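Local atomic coordinates of Hydrogenase/urease nickel incorporation protein HypB (Helicobacter pylori, PDB entry 4LPS), a protein that hydrolyses GTP slowly and uses that activity to insert nickel into [NiFe] hydrogenases, and is also required for the maturation of urease. Residues Tyr47-Met52 against Ala150-Val155; His107-Met112 against Ser144-Gly149; Ser129-Ile134 against Phe227-Lys232. All blocks are in the same frame, centred on the assembly; numbering follows the deposited sequence.

Interaction 1 (Tyr47-Met52 against Ala150-Val155)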
ATOM      1  N   TYR A  47       9.217  -4.547   8.015  1.00 14.25           N
ATOM      2  CA  TYR A  47       8.841  -3.195   7.625  1.00 13.74           C
ATOM      3  C   TYR A  47       7.507  -3.277   6.896  1.00 17.53           C
ATOM      4  O   TYR A  47       7.409  -3.882   5.829  1.00 18.62           O
ATOM      5  CB  TYR A  47       9.910  -2.546   6.744  1.00 14.15           C
ATOM      6  CG  TYR A  47       9.807  -1.037   6.677  1.00 13.98           C
ATOM      7  CD1 TYR A  47      10.236  -0.249   7.736  1.00 14.65           C
ATOM      8  CD2 TYR A  47       9.279  -0.402   5.560  1.00 15.57           C
ATOM      9  CE1 TYR A  47      10.146   1.128   7.686  1.00 15.34           C
ATOM     10  CE2 TYR A  47       9.182   0.979   5.503  1.00 15.08           C
ATOM     11  CZ  TYR A  47       9.617   1.736   6.569  1.00 14.94           C
ATOM     12  OH  TYR A  47       9.523   3.110   6.517  1.00 15.12           O
ATOM     13  N   VAL A  48       6.475  -2.687   7.486  1.00 16.95           N
ATOM     14  CA  VAL A  48       5.114  -2.905   7.015  1.00 11.15           C
ATOM     15  C   VAL A  48       4.571  -1.735   6.197  1.00 10.57           C
ATOM     16  O   VAL A  48       4.632  -0.578   6.619  1.00 10.73           O
ATOM     17  CB  VAL A  48       4.170  -3.187   8.197  1.00 11.21           C
ATOM     18  CG1 VAL A  48       2.758  -3.443   7.711  1.00 11.53           C
ATOM     19  CG2 VAL A  48       4.682  -4.380   8.981  1.00 11.92           C
ATOM     20  N   LEU A  49       4.049  -2.056   5.015  1.00 10.08           N
ATOM     21  CA  LEU A  49       3.491  -1.056   4.110  1.00 15.51           C
ATOM     22  C   LEU A  49       1.996  -1.281   3.923  1.00 14.01           C
ATOM     23  O   LEU A  49       1.537  -2.422   3.808  1.00 14.81           O
ATOM     24  CB  LEU A  49       4.201  -1.090   2.752  1.00 11.94           C
ATOM     25  CG  LEU A  49       5.730  -1.055   2.765  1.00 10.71           C
ATOM     26  CD1 LEU A  49       6.288  -1.236   1.365  1.00 10.72           C
ATOM     27  CD2 LEU A  49       6.222   0.254   3.361  1.00 10.88           C
ATOM     28  N   ASN A  50       1.240  -0.187   3.932  1.00  9.03           N
ATOM     29  CA  ASN A  50      -0.201  -0.232   3.714  1.00 11.54           C
ATOM     30  C   ASN A  50      -0.576   0.543   2.454  1.00 12.80           C
ATOM     31  O   ASN A  50      -0.511   1.775   2.431  1.00  9.87           O
ATOM     32  CB  ASN A  50      -0.935   0.327   4.938  1.00  9.19           C
ATOM     33  CG  ASN A  50      -2.424   0.479   4.712  1.00  9.25           C
ATOM     34  OD1 ASN A  50      -3.047  -0.331   4.028  1.00 11.90           O
ATOM     35  ND2 ASN A  50      -3.004   1.523   5.296  1.00  9.73           N
ATOM     36  N   PHE A  51      -0.951  -0.181   1.404  1.00 10.40           N
ATOM     37  CA  PHE A  51      -1.291   0.445   0.128  1.00 11.52           C
ATOM     38  C   PHE A  51      -2.792   0.671  -0.014  1.00 11.19           C
ATOM     39  O   PHE A  51      -3.586  -0.264   0.092  1.00  9.88           O
ATOM     40  CB  PHE A  51      -0.772  -0.398  -1.035  1.00 11.78           C
ATOM     41  CG  PHE A  51       0.710  -0.290  -1.241  1.00 12.06           C
ATOM     42  CD1 PHE A  51       1.250   0.770  -1.959  1.00 11.28           C
ATOM     43  CD2 PHE A  51       1.567  -1.246  -0.716  1.00 13.26           C
ATOM     44  CE1 PHE A  51       2.622   0.873  -2.148  1.00 13.90           C
ATOM     45  CE2 PHE A  51       2.938  -1.151  -0.901  1.00 14.93           C
ATOM     46  CZ  PHE A  51       3.466  -0.092  -1.619  1.00 17.16           C
ATOM     47  N   MET A  52      -3.168   1.922  -0.262  1.00  8.55           N
ATOM     48  CA  MET A  52      -4.565   2.294  -0.406  1.00  8.82           C
ATOM     49  C   MET A  52      -4.804   2.993  -1.736  1.00 13.07           C
ATOM     50  O   MET A  52      -3.939   3.721  -2.224  1.00  8.95           O
ATOM     51  CB  MET A  52      -4.981   3.188   0.760  1.00  9.36           C
ATOM     52  CG  MET A  52      -5.052   2.451   2.088  1.00  9.47           C
ATOM     53  SD  MET A  52      -5.248   3.571   3.481  1.00 14.25           S
ATOM     54  CE  MET A  52      -3.718   4.499   3.366  1.00 11.48           C
ATOM     55  N   ALA A 150       1.099   0.255  10.283  1.00 11.79           N
ATOM     56  CA  ALA A 150       2.084   0.280   9.204  1.00 11.91           C
ATOM     57  C   ALA A 150       3.176   1.316   9.440  1.00 12.57           C
ATOM     58  O   ALA A 150       2.949   2.348  10.080  1.00 12.80           O
ATOM     59  CB  ALA A 150       1.400   0.544   7.872  1.00 11.35           C
ATOM     60  N   ALA A 151       4.367   1.027   8.923  1.00 12.99           N
ATOM     61  CA  ALA A 151       5.461   1.993   8.905  1.00 22.35           C
ATOM     62  C   ALA A 151       5.182   3.080   7.871  1.00 19.58           C
ATOM     63  O   ALA A 151       5.478   4.256   8.087  1.00 14.00           O
ATOM     64  CB  ALA A 151       6.782   1.300   8.615  1.00 14.34           C
ATOM     65  N   MET A 152       4.610   2.671   6.744  1.00 12.86           N
ATOM     66  CA  MET A 152       4.221   3.615   5.705  1.00 12.64           C
ATOM     67  C   MET A 152       2.835   3.304   5.175  1.00 13.77           C
ATOM     68  O   MET A 152       2.472   2.142   4.967  1.00 13.48           O
ATOM     69  CB  MET A 152       5.219   3.615   4.539  1.00 12.96           C
ATOM     70  CG  MET A 152       6.662   3.916   4.908  1.00 13.92           C
ATOM     71  SD  MET A 152       7.694   4.130   3.438  1.00 20.02           S
ATOM     72  CE  MET A 152       7.197   5.777   2.929  1.00 14.41           C
ATOM     73  N   ASN A 153       2.066   4.363   4.965  1.00 15.27           N
ATOM     74  CA  ASN A 153       0.793   4.270   4.276  1.00 11.26           C
ATOM     75  C   ASN A 153       0.924   4.985   2.941  1.00 12.37           C
ATOM     76  O   ASN A 153       1.163   6.191   2.887  1.00 15.01           O
ATOM     77  CB  ASN A 153      -0.327   4.870   5.125  1.00 11.06           C
ATOM     78  CG  ASN A 153      -0.399   4.253   6.505  1.00 11.14           C
ATOM     79  OD1 ASN A 153      -0.970   3.176   6.688  1.00 11.83           O
ATOM     80  ND2 ASN A 153       0.189   4.927   7.486  1.00 11.75           N
ATOM     81  N   ILE A 154       0.791   4.226   1.861  1.00 10.72           N
ATOM     82  CA  ILE A 154       1.043   4.756   0.530  1.00 11.76           C
ATOM     83  C   ILE A 154      -0.214   4.696  -0.333  1.00 13.23           C
ATOM     84  O   ILE A 154      -0.894   3.669  -0.395  1.00  9.86           O
ATOM     85  CB  ILE A 154       2.198   3.998  -0.142  1.00 11.01           C
ATOM     86  CG1 ILE A 154       3.469   4.160   0.700  1.00 17.98           C
ATOM     87  CG2 ILE A 154       2.423   4.508  -1.559  1.00 11.12           C
ATOM     88  CD1 ILE A 154       4.594   3.207   0.338  1.00 12.02           C
ATOM     89  N   VAL A 155      -0.521   5.816  -0.981  1.00 12.54           N
ATOM     90  CA  VAL A 155      -1.741   5.950  -1.765  1.00 11.99           C
ATOM     91  C   VAL A 155      -1.462   6.025  -3.268  1.00 14.87           C
ATOM     92  O   VAL A 155      -0.630   6.814  -3.716  1.00 10.64           O
ATOM     93  CB  VAL A 155      -2.536   7.202  -1.341  1.00 10.47           C
ATOM     94  CG1 VAL A 155      -3.808   7.327  -2.159  1.00 10.27           C
ATOM     95  CG2 VAL A 155      -2.870   7.139   0.145  1.00 10.53           C
TER

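Interaction 2 (His107-Met112 against Ser144-Gly149)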
ATOM      1  N   HIS A 107     -13.081  -1.729   4.213  1.00 12.69           N
ATOM      2  CA  HIS A 107     -11.761  -1.365   4.698  1.00 11.91           C
ATOM      3  C   HIS A 107     -11.197  -2.486   5.551  1.00 11.62           C
ATOM      4  O   HIS A 107     -11.934  -3.374   5.986  1.00 12.06           O
ATOM      5  CB  HIS A 107     -11.839  -0.079   5.520  1.00 11.82           C
ATOM      6  CG  HIS A 107     -12.678  -0.214   6.752  1.00 15.78           C
ATOM      7  ND1 HIS A 107     -14.036   0.021   6.761  1.00 16.26           N
ATOM      8  CD2 HIS A 107     -12.354  -0.595   8.012  1.00 15.83           C
ATOM      9  CE1 HIS A 107     -14.509  -0.192   7.976  1.00 15.20           C
ATOM     10  NE2 HIS A 107     -13.510  -0.566   8.753  1.00 14.66           N
ATOM     11  N   LEU A 108      -9.892  -2.448   5.789  1.00 11.11           N
ATOM     12  CA  LEU A 108      -9.279  -3.374   6.725  1.00 16.35           C
ATOM     13  C   LEU A 108      -9.204  -2.753   8.113  1.00 14.97           C
ATOM     14  O   LEU A 108      -9.132  -1.530   8.258  1.00 11.20           O
ATOM     15  CB  LEU A 108      -7.885  -3.783   6.245  1.00 10.76           C
ATOM     16  CG  LEU A 108      -7.890  -4.698   5.017  1.00 10.97           C
ATOM     17  CD1 LEU A 108      -6.474  -5.053   4.583  1.00 10.88           C
ATOM     18  CD2 LEU A 108      -8.707  -5.955   5.286  1.00 12.29           C
ATOM     19  N   GLU A 109      -9.225  -3.604   9.131  1.00 14.22           N
ATOM     20  CA  GLU A 109      -8.995  -3.173  10.502  1.00 14.35           C
ATOM     21  C   GLU A 109      -7.869  -4.005  11.107  1.00 14.62           C
ATOM     22  O   GLU A 109      -7.600  -5.115  10.645  1.00 17.26           O
ATOM     23  CB  GLU A 109     -10.278  -3.286  11.330  1.00 17.49           C
ATOM     24  CG  GLU A 109     -11.381  -2.346  10.865  1.00 21.27           C
ATOM     25  CD  GLU A 109     -12.701  -2.609  11.556  1.00 26.02           C
ATOM     26  OE1 GLU A 109     -13.659  -1.840  11.325  1.00 27.46           O
ATOM     27  OE2 GLU A 109     -12.783  -3.593  12.321  1.00 28.32           O
ATOM     28  N   ALA A 110      -7.212  -3.465  12.129  1.00 12.44           N
ATOM     29  CA  ALA A 110      -6.034  -4.106  12.711  1.00 12.93           C
ATOM     30  C   ALA A 110      -6.304  -5.533  13.187  1.00 12.40           C
ATOM     31  O   ALA A 110      -5.448  -6.406  13.046  1.00 15.31           O
ATOM     32  CB  ALA A 110      -5.501  -3.268  13.859  1.00 12.98           C
ATOM     33  N   SER A 111      -7.482  -5.764  13.754  1.00 13.94           N
ATOM     34  CA  SER A 111      -7.861  -7.097  14.211  1.00 16.65           C
ATOM     35  C   SER A 111      -7.926  -8.105  13.060  1.00 17.55           C
ATOM     36  O   SER A 111      -7.731  -9.303  13.271  1.00 18.71           O
ATOM     37  CB  SER A 111      -9.201  -7.038  14.947  1.00 18.19           C
ATOM     38  OG  SER A 111     -10.209  -6.474  14.128  1.00 22.17           O
ATOM     39  N   MET A 112      -8.193  -7.621  11.847  1.00 16.52           N
ATOM     40  CA  MET A 112      -8.247  -8.490  10.672  1.00 18.26           C
ATOM     41  C   MET A 112      -6.860  -8.962  10.247  1.00 17.05           C
ATOM     42  O   MET A 112      -6.707 -10.063   9.713  1.00 20.72           O
ATOM     43  CB  MET A 112      -8.909  -7.767   9.494  1.00 19.92           C
ATOM     44  CG  MET A 112     -10.363  -7.357   9.702  1.00 22.37           C
ATOM     45  SD  MET A 112     -10.973  -6.434   8.272  1.00 20.41           S
ATOM     46  CE  MET A 112     -12.436  -5.642   8.951  1.00 17.53           C
ATOM     47  N   SER A 144      -8.741   5.333   5.191  1.00 10.38           N
ATOM     48  CA  SER A 144      -7.991   6.460   5.742  1.00 17.53           C
ATOM     49  C   SER A 144      -8.248   6.674   7.237  1.00 18.59           C
ATOM     50  O   SER A 144      -7.566   7.474   7.881  1.00 20.61           O
ATOM     51  CB  SER A 144      -8.326   7.744   4.977  1.00 19.15           C
ATOM     52  OG  SER A 144      -9.617   8.223   5.312  1.00 20.75           O
ATOM     53  N   SER A 145      -9.231   5.965   7.785  1.00 18.47           N
ATOM     54  CA  SER A 145      -9.614   6.136   9.183  1.00 13.43           C
ATOM     55  C   SER A 145      -9.172   4.983  10.085  1.00 15.75           C
ATOM     56  O   SER A 145      -9.514   4.959  11.267  1.00 16.77           O
ATOM     57  CB  SER A 145     -11.130   6.303   9.292  1.00 17.08           C
ATOM     58  OG  SER A 145     -11.548   7.547   8.753  1.00 20.61           O
ATOM     59  N   TYR A 146      -8.415   4.031   9.543  1.00 11.20           N
ATOM     60  CA  TYR A 146      -8.009   2.869  10.335  1.00 13.87           C
ATOM     61  C   TYR A 146      -6.508   2.588  10.309  1.00 17.87           C
ATOM     62  O   TYR A 146      -5.979   2.062   9.327  1.00 21.67           O
ATOM     63  CB  TYR A 146      -8.774   1.627   9.871  1.00 14.46           C
ATOM     64  CG  TYR A 146     -10.267   1.752  10.059  1.00 13.98           C
ATOM     65  CD1 TYR A 146     -11.066   2.324   9.078  1.00 15.40           C
ATOM     66  CD2 TYR A 146     -10.874   1.322  11.231  1.00 14.62           C
ATOM     67  CE1 TYR A 146     -12.429   2.451   9.251  1.00 18.41           C
ATOM     68  CE2 TYR A 146     -12.238   1.443  11.414  1.00 19.43           C
ATOM     69  CZ  TYR A 146     -13.008   2.009  10.421  1.00 21.23           C
ATOM     70  OH  TYR A 146     -14.368   2.129  10.602  1.00 23.21           O
ATOM     71  N   ASN A 147      -5.828   2.963  11.390  1.00 17.92           N
ATOM     72  CA  ASN A 147      -4.429   2.595  11.602  1.00 16.53           C
ATOM     73  C   ASN A 147      -4.264   1.076  11.569  1.00 15.32           C
ATOM     74  O   ASN A 147      -5.001   0.355  12.245  1.00 16.03           O
ATOM     75  CB  ASN A 147      -3.926   3.148  12.940  1.00 14.12           C
ATOM     76  CG  ASN A 147      -2.411   3.209  13.019  1.00 13.65           C
ATOM     77  OD1 ASN A 147      -1.705   2.386  12.433  1.00 14.74           O
ATOM     78  ND2 ASN A 147      -1.903   4.185  13.763  1.00 13.88           N
ATOM     79  N   LEU A 148      -3.309   0.589  10.784  1.00 11.97           N
ATOM     80  CA  LEU A 148      -3.025  -0.843  10.748  1.00 13.14           C
ATOM     81  C   LEU A 148      -1.644  -1.134  11.329  1.00 11.57           C
ATOM     82  O   LEU A 148      -1.144  -2.256  11.239  1.00 11.21           O
ATOM     83  CB  LEU A 148      -3.128  -1.376   9.316  1.00 12.12           C
ATOM     84  CG  LEU A 148      -4.484  -1.183   8.626  1.00  9.87           C
ATOM     85  CD1 LEU A 148      -4.440  -1.651   7.179  1.00  9.58           C
ATOM     86  CD2 LEU A 148      -5.581  -1.902   9.396  1.00  9.91           C
ATOM     87  N   GLY A 149      -1.040  -0.117  11.938  1.00 11.51           N
ATOM     88  CA  GLY A 149       0.285  -0.254  12.512  1.00 12.08           C
ATOM     89  C   GLY A 149       1.409  -0.189  11.496  1.00 12.20           C
ATOM     90  O   GLY A 149       2.548  -0.532  11.808  1.00 12.89           O
TER
HETATM   91  O   HOH W   1     -15.692   0.017  12.530  1.00 29.61           O

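Interaction 3 (Ser129-Ile134 against Phe227-Lys232)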
ATOM      1  N   SER A 129      10.973 -12.582   5.034  1.00 21.26           N
ATOM      2  CA  SER A 129      10.567 -11.291   4.484  1.00 20.00           C
ATOM      3  C   SER A 129      11.160 -10.101   5.237  1.00 21.63           C
ATOM      4  O   SER A 129      11.248 -10.110   6.468  1.00 20.02           O
ATOM      5  CB  SER A 129       9.039 -11.176   4.478  1.00 18.65           C
ATOM      6  OG  SER A 129       8.445 -12.211   3.711  1.00 18.84           O
ATOM      7  N   ASP A 130      11.565  -9.084   4.481  1.00 21.80           N
ATOM      8  CA  ASP A 130      11.945  -7.796   5.047  1.00 21.66           C
ATOM      9  C   ASP A 130      10.734  -6.880   5.116  1.00 19.95           C
ATOM     10  O   ASP A 130      10.678  -5.953   5.924  1.00 21.34           O
ATOM     11  CB  ASP A 130      13.054  -7.145   4.219  1.00 20.02           C
ATOM     12  CG  ASP A 130      14.363  -7.896   4.309  1.00 23.42           C
ATOM     13  OD1 ASP A 130      14.653  -8.446   5.389  1.00 26.93           O
ATOM     14  OD2 ASP A 130      15.098  -7.939   3.300  1.00 25.40           O
ATOM     15  N   PHE A 131       9.761  -7.157   4.258  1.00 17.12           N
ATOM     16  CA  PHE A 131       8.570  -6.332   4.163  1.00 16.56           C
ATOM     17  C   PHE A 131       7.314  -7.180   4.300  1.00 15.28           C
ATOM     18  O   PHE A 131       7.236  -8.286   3.766  1.00 15.68           O
ATOM     19  CB  PHE A 131       8.528  -5.576   2.830  1.00 17.44           C
ATOM     20  CG  PHE A 131       9.667  -4.612   2.630  1.00 17.22           C
ATOM     21  CD1 PHE A 131      10.896  -5.050   2.159  1.00 20.62           C
ATOM     22  CD2 PHE A 131       9.498  -3.262   2.897  1.00 16.37           C
ATOM     23  CE1 PHE A 131      11.940  -4.155   1.968  1.00 21.42           C
ATOM     24  CE2 PHE A 131      10.536  -2.363   2.708  1.00 17.24           C
ATOM     25  CZ  PHE A 131      11.757  -2.810   2.244  1.00 19.44           C
ATOM     26  N   LEU A 132       6.336  -6.657   5.031  1.00 15.53           N
ATOM     27  CA  LEU A 132       4.991  -7.210   4.993  1.00 15.92           C
ATOM     28  C   LEU A 132       4.105  -6.157   4.364  1.00 14.88           C
ATOM     29  O   LEU A 132       3.999  -5.038   4.865  1.00 13.62           O
ATOM     30  CB  LEU A 132       4.495  -7.592   6.392  1.00 17.84           C
ATOM     31  CG  LEU A 132       3.004  -7.937   6.489  1.00 20.36           C
ATOM     32  CD1 LEU A 132       2.709  -9.282   5.847  1.00 21.90           C
ATOM     33  CD2 LEU A 132       2.538  -7.935   7.936  1.00 22.85           C
ATOM     34  N   ILE A 133       3.469  -6.519   3.258  1.00 13.02           N
ATOM     35  CA  ILE A 133       2.707  -5.554   2.489  1.00 13.88           C
ATOM     36  C   ILE A 133       1.211  -5.810   2.601  1.00 11.62           C
ATOM     37  O   ILE A 133       0.727  -6.907   2.313  1.00 12.34           O
ATOM     38  CB  ILE A 133       3.135  -5.567   1.004  1.00 12.03           C
ATOM     39  CG1 ILE A 133       4.599  -5.126   0.882  1.00 12.68           C
ATOM     40  CG2 ILE A 133       2.233  -4.667   0.171  1.00 11.32           C
ATOM     41  CD1 ILE A 133       5.100  -4.968  -0.547  1.00 14.86           C
ATOM     42  N   ILE A 134       0.494  -4.789   3.050  1.00 10.74           N
ATOM     43  CA  ILE A 134      -0.955  -4.835   3.138  1.00 10.25           C
ATOM     44  C   ILE A 134      -1.568  -4.136   1.931  1.00 11.46           C
ATOM     45  O   ILE A 134      -1.365  -2.934   1.737  1.00 13.46           O
ATOM     46  CB  ILE A 134      -1.459  -4.171   4.441  1.00 12.51           C
ATOM     47  CG1 ILE A 134      -0.876  -4.889   5.662  1.00 10.53           C
ATOM     48  CG2 ILE A 134      -2.979  -4.165   4.501  1.00 11.31           C
ATOM     49  CD1 ILE A 134      -1.074  -4.142   6.965  1.00 10.93           C
ATOM     50  N   PHE A 227      13.492   3.232  -3.019  1.00 19.40           N
ATOM     51  CA  PHE A 227      12.896   4.133  -2.042  1.00 21.30           C
ATOM     52  C   PHE A 227      12.432   3.377  -0.804  1.00 18.84           C
ATOM     53  O   PHE A 227      12.709   3.783   0.326  1.00 18.05           O
ATOM     54  CB  PHE A 227      11.726   4.889  -2.680  1.00 19.87           C
ATOM     55  CG  PHE A 227      10.862   5.626  -1.699  1.00 21.48           C
ATOM     56  CD1 PHE A 227      11.298   6.807  -1.118  1.00 23.82           C
ATOM     57  CD2 PHE A 227       9.602   5.146  -1.374  1.00 19.17           C
ATOM     58  CE1 PHE A 227      10.499   7.488  -0.218  1.00 22.75           C
ATOM     59  CE2 PHE A 227       8.796   5.821  -0.476  1.00 22.87           C
ATOM     60  CZ  PHE A 227       9.246   6.995   0.102  1.00 22.27           C
ATOM     61  N   LEU A 228      11.733   2.269  -1.024  1.00 16.92           N
ATOM     62  CA  LEU A 228      11.236   1.447   0.071  1.00 16.23           C
ATOM     63  C   LEU A 228      12.383   0.845   0.872  1.00 17.26           C
ATOM     64  O   LEU A 228      12.322   0.774   2.100  1.00 17.14           O
ATOM     65  CB  LEU A 228      10.330   0.340  -0.467  1.00 15.42           C
ATOM     66  CG  LEU A 228       9.001   0.783  -1.085  1.00 14.41           C
ATOM     67  CD1 LEU A 228       8.198  -0.425  -1.538  1.00 13.80           C
ATOM     68  CD2 LEU A 228       8.192   1.616  -0.102  1.00 15.00           C
ATOM     69  N   LEU A 229      13.422   0.407   0.164  1.00 18.90           N
ATOM     70  CA  LEU A 229      14.597  -0.186   0.790  1.00 22.08           C
ATOM     71  C   LEU A 229      15.287   0.817   1.704  1.00 23.44           C
ATOM     72  O   LEU A 229      15.748   0.467   2.791  1.00 21.71           O
ATOM     73  CB  LEU A 229      15.578  -0.691  -0.272  1.00 24.85           C
ATOM     74  CG  LEU A 229      15.253  -2.022  -0.955  1.00 26.45           C
ATOM     75  CD1 LEU A 229      16.361  -2.409  -1.922  1.00 31.54           C
ATOM     76  CD2 LEU A 229      15.038  -3.118   0.080  1.00 25.86           C
ATOM     77  N   GLU A 230      15.364   2.064   1.253  1.00 24.31           N
ATOM     78  CA  GLU A 230      16.006   3.109   2.038  1.00 27.18           C
ATOM     79  C   GLU A 230      15.147   3.479   3.243  1.00 23.32           C
ATOM     80  O   GLU A 230      15.667   3.785   4.318  1.00 24.17           O
ATOM     81  CB  GLU A 230      16.277   4.340   1.170  1.00 33.91           C
ATOM     82  CG  GLU A 230      16.649   5.595   1.951  1.00 39.27           C
ATOM     83  CD  GLU A 230      17.970   5.464   2.692  1.00 44.99           C
ATOM     84  OE1 GLU A 230      18.772   4.565   2.353  1.00 48.80           O
ATOM     85  OE2 GLU A 230      18.208   6.263   3.624  1.00 44.11           O
ATOM     86  N   LYS A 231      13.829   3.444   3.065  1.00 21.14           N
ATOM     87  CA  LYS A 231      12.912   3.756   4.156  1.00 20.32           C
ATOM     88  C   LYS A 231      13.028   2.724   5.275  1.00 21.52           C
ATOM     89  O   LYS A 231      13.004   3.080   6.454  1.00 21.04           O
ATOM     90  CB  LYS A 231      11.477   3.855   3.638  1.00 18.83           C
ATOM     91  CG  LYS A 231      11.170   5.230   3.054  1.00 20.24           C
ATOM     92  CD  LYS A 231      11.386   6.298   4.120  1.00 27.04           C
ATOM     93  CE  LYS A 231      11.233   7.698   3.560  1.00 30.82           C
ATOM     94  NZ  LYS A 231      12.527   8.169   2.995  1.00 32.16           N
ATOM     95  N   LYS A 232      13.146   1.451   4.905  1.00 19.74           N
ATOM     96  CA  LYS A 232      13.378   0.401   5.890  1.00 19.92           C
ATOM     97  C   LYS A 232      14.716   0.612   6.582  1.00 21.47           C
ATOM     98  O   LYS A 232      14.842   0.404   7.790  1.00 24.84           O
ATOM     99  CB  LYS A 232      13.346  -0.986   5.245  1.00 18.30           C
ATOM    100  CG  LYS A 232      13.717  -2.098   6.219  1.00 19.68           C
ATOM    101  CD  LYS A 232      13.587  -3.482   5.614  1.00 22.59           C
ATOM    102  CE  LYS A 232      14.081  -4.534   6.600  1.00 26.80           C
ATOM    103  NZ  LYS A 232      12.979  -5.035   7.476  1.00 24.67           N
TER
HETATM  104  O   HOH W   2      13.679  -7.697   7.821  1.00 37.33           O

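Interaction 1 (Tyr47-Met52 against Ala150-Val155)
Asn-50 and Asn-153 sit opposite each other on two neighbouring parallel strands and join through their side chains as well as their backbones. CB of Asn-50 rests against the methyl of Ala-150 and close to OD1 of Asn-153. With CG anti to the backbone N (chi1 172°) the amide runs forward along its own strand, and it is ND2 that turns back to the partner. At this tip, ND2 gives a nearly straight hydrogen bond to OD1 of Asn-153, 3.0 Å long, taken on a lone pair in the carbonyl plane, while the two amide planes stand almost perpendicular. The other end of the group, OD1 of Asn-50, accepts from ND2 of Asn-136, so both ends of this buried amide are held and its rotation is fixed.

Beneath the side chains the ladder is regular: Asn-50 N binds Met-152 O, Asn-50 O takes Ile-154 N, and Met-52 N reaches Ile-154 O. These are two central strands of the parallel sheet of a P-loop GTPase, 47-52 with 131-135 along its other edge. The ladder starts at Val-48 O, which accepts two N-H groups, from Ala-151 N at 2.8 Å and, in a longer but straighter bond, from Met-152 N at 3.3 Å.

On the face carrying Leu-49 and Phe-51 the contacts are apolar. CD2 of Leu-49 lies beside CB of Met-152, 3.7 Å away, and CE1 of Phe-51 meets CG2 of Ile-154 at the same separation. At the start of the strand the methyl of Ala-151 sits over one face of the Tyr-47 ring, 3.7 Å from the centroid, in a CH-pi contact. Met-152 SD comes to the edge of that ring, a Met-aromatic contact, and the Tyr-47 hydroxyl hydrogen-bonds to the backbone O of Tyr-236.

Interaction 2 (His107-Met112 against Ser144-Gly149)
His-107 to Ala-110 runs past Tyr-146 to Leu-148 with no hydrogen bond between the two backbones, the CA atoms of Ala-110 and Leu-148 coming within 4.9 Å of each other. Side chains make the contact. The imidazole of His-107 lies over one face of the Tyr-146 ring in an offset stack, centroids 3.8 Å apart and planes only 10° from parallel. NE2 stands closest, 3.1 Å from CZ of Tyr-146. To get there CG of His-107 takes the position between backbone N and carbonyl carbon (chi1 63°), which swings the ring over the tyrosine.

The same NE2 donates a hydrogen bond in the plane of its ring to OE1 of Glu-109, 2.9 Å away, on the anti side of the carboxylate. That bond helps fix the rotation of the imidazole above the tyrosine. Glu-109 itself stretches out alongside Tyr-146, its CG 3.7 Å from CD2 of that ring. A water then closes the outer end, giving a hydrogen bond to OE1 of Glu-109 and bonding to the hydroxyl of Tyr-146.

Deeper in, CD2 of Leu-148 presses on the backbone where Glu-109 joins Ala-110, 3.5 Å from Ala-110 N, and CD1 faces CB of Leu-108. Asn-30 of helix 29-43 bridges the two segments: it takes the N-H of Ala-110 on its OD1 and gives its ND2 to Asn-147 O. Within 144-149, Asn-147 OD1 accepts from Gly-149 N in an Asx turn.

The stack borders the HypB metal site. Cys-106 and Cys-142 bind the nickel here, and the His-107 side chain stands about 5 Å off (nearest atoms) in this GDP-bound model, consistent with its being an essential nickel ligand only in the nucleotide-free state.

Interaction 3 (Ser129-Ile134 against Phe227-Lys232)
Lys-232 reaches from helix 218-234 across the Phe-131 ring to the backbone of Asp-130, and its tip makes the polar bond of the contact. NZ donates to Asp-130 O at 2.9 Å, in the carbonyl plane and on a lone pair. The chain runs extended from CB, with CG anti to the backbone N (chi1 174°), and turns only at its last bond, where NZ bends to meet the carbonyl. On the way CD passes over one face of Phe-131, 4.3 Å from the ring centroid, a CH-pi contact. The ammonium lies above that face too, but at a distance that allows at most a weak attraction.

Around the rim of Phe-131 the helix supplies other neighbours. CD2 of Leu-229 comes to the edge at CE1, 3.8 Å away, and Leu-228 O also lies near the ring plane, 3.6 Å from CZ. That oxygen already accepts the helical N-H of Lys-232. CB of Leu-228 lies 4.2 Å from CE2 of the ring.

Further out, a water links the charged groups, donating to OD1 of Asp-130 and accepting from NZ of Lys-232 at 2.8 Å, while the two atoms themselves stay 4.3 Å apart, too far to pair directly. The ring of Phe-131 also meets that of Phe-72, and strand 131-135 is bonded by its backbone to Tyr-47 and, on its other side, to Lys-73 and Cys-75. The helix packs across the sheet at this end, with Leu-228 reaching Leu-49 and Ile-154.

The lysine thus works with both halves of its side chain: methylenes on an aromatic face, ammonium on a backbone oxygen and a water. The carboxylate of Asp-130 probably steadies the positive charge both through that water and, at longer range, through space.

How the interactions relate
Interaction 1 is the buried core, two parallel strands joined by a backbone ladder and an amide pair. Interactions 2 and 3 are only partly buried and each includes a bridging water. Strand 131-135 ties them together: it hydrogen-bonds to strand 47-52 beside interaction 1, supplies Phe-131 to interaction 3, and sends Ile-134 against Leu-108 and Leu-148 of interaction 2. The chemistry shifts with place: regular backbone bonds inside the sheet, a histidine-tyrosine stack with a carboxylate near the metal site in 107-112 and 144-149, and a lysine over a phenylalanine where helix 218-234 lies against the sheet, far from the nucleotide and the metals.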